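Local coordinates for protein thiamine-monophosphate kinase (Aquifex aeolicus, PDB 1VQV) that probably catalyses the ATP-dependent phosphorylation of thiamine monophosphate to thiamine diphosphate, the active form of vitamin B1, working as a magnesium-binding homodimer, at residues 65-68 and 69-73. Sequence-based numbering, arbitrary orientation.
Sequences ISVN and VSDVI
N68 and D71, three residues apart on the last turns of helix 57-73, meet through one water. The water lies 2.7 Å from N68 OD1 and 2.5 Å from D71 OD2, placed to bridge an amide oxygen and a carboxylate oxygen that stand on the same flank of the helix. In D71, CG lies beside the backbone N and opposite the carbonyl carbon (chi1 -66°), which turns the carboxylate back along the helix toward the preceding turn. D71 is a ligand of three magnesium sites of this kinase, and the water would link this metal-binding carboxylate to the neighbouring amide.

The backbone beneath is alpha-helical by its i to i+4 bonds. V69 N reaches I65 O at 3.1 Å, and S70 N reaches S66 O at 3.0 Å. S70 OG adds a weak bond to S66 O, 3.2 Å away, because its torsion (chi1 -75°) folds the hydroxyl back over the previous turn. The apolar flank is marked by I65 CG2 and V69 CG2, which approach to 3.9 Å at a slant.

Further out, N68 OD1 also accepts a weak bond from T41 OG1, and N68 ND2 gives a weak one to V130 O; both would help hold the amide's rotation. S66 OG hydrogen-bonds to Y111 OH. The helix belongs to the AIR-synthase-related (PurM-like) N-terminal domain and carries D71 near its C-terminal end to the magnesium sites. Within this fold, I65 and V69 pack on helix 94-111, N68, V69 and V72 touch L132 of strand 127-136, and V67, D71 and V72 face strand 38-46, where metal ligands T41 and D43 lie.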
# COMPACT_ATOMS: atom_id res chain seq x y z
N ILE B 65 0.68 12.20 -1.50
CA ILE B 65 2.12 12.04 -1.49
C ILE B 65 2.75 12.72 -0.26
O ILE B 65 3.65 12.18 0.37
CB ILE B 65 2.74 12.63 -2.77
CG1 ILE B 65 2.33 11.76 -3.97
CG2 ILE B 65 4.26 12.73 -2.64
CD1 ILE B 65 2.82 10.34 -3.92
N SER B 66 2.27 13.91 0.08
CA SER B 66 2.80 14.64 1.21
C SER B 66 2.67 13.98 2.57
O SER B 66 3.56 14.10 3.39
CB SER B 66 2.20 16.05 1.27
OG SER B 66 2.83 16.90 0.33
N VAL B 67 1.56 13.29 2.84
CA VAL B 67 1.42 12.67 4.14
C VAL B 67 2.50 11.60 4.32
O VAL B 67 3.15 11.54 5.36
CB VAL B 67 0.02 12.03 4.32
CG1 VAL B 67 -0.06 11.35 5.67
CG2 VAL B 67 -1.05 13.11 4.23
N ASN B 68 2.71 10.78 3.30
CA ASN B 68 3.72 9.74 3.41
C ASN B 68 5.12 10.29 3.52
O ASN B 68 5.96 9.72 4.20
CB ASN B 68 3.65 8.79 2.22
CG ASN B 68 2.63 7.73 2.42
OD1 ASN B 68 2.42 7.28 3.53
ND2 ASN B 68 1.99 7.32 1.34
N VAL B 69 5.37 11.41 2.85
CA VAL B 69 6.69 12.04 2.87
C VAL B 69 7.00 12.60 4.27
O VAL B 69 8.13 12.55 4.72
CB VAL B 69 6.77 13.18 1.81
CG1 VAL B 69 8.09 13.90 1.92
CG2 VAL B 69 6.61 12.60 0.41
N SER B 70 5.98 13.12 4.94
CA SER B 70 6.13 13.69 6.27
C SER B 70 6.56 12.69 7.33
O SER B 70 7.10 13.08 8.36
CB SER B 70 4.84 14.37 6.70
OG SER B 70 4.69 15.61 6.03
N ASP B 71 6.29 11.41 7.08
CA ASP B 71 6.66 10.35 8.00
C ASP B 71 8.09 9.92 7.74
O ASP B 71 8.85 9.68 8.68
CB ASP B 71 5.74 9.15 7.81
CG ASP B 71 4.33 9.45 8.21
OD1 ASP B 71 4.14 9.92 9.35
OD2 ASP B 71 3.42 9.23 7.37
N VAL B 72 8.43 9.80 6.45
CA VAL B 72 9.78 9.43 6.04
C VAL B 72 10.71 10.54 6.52
O VAL B 72 11.80 10.28 7.03
CB VAL B 72 9.91 9.35 4.50
CG1 VAL B 72 11.36 9.11 4.12
CG2 VAL B 72 9.02 8.24 3.95
N ILE B 73 10.28 11.78 6.34
CA ILE B 73 11.06 12.94 6.71
C ILE B 73 11.33 13.01 8.21
O ILE B 73 12.45 13.31 8.63
CB ILE B 73 10.35 14.24 6.17
CG1 ILE B 73 11.23 14.85 5.10
CG2 ILE B 73 10.05 15.25 7.28
CD1 ILE B 73 11.69 13.84 4.08
O HOH W 1 1.97 7.51 6.20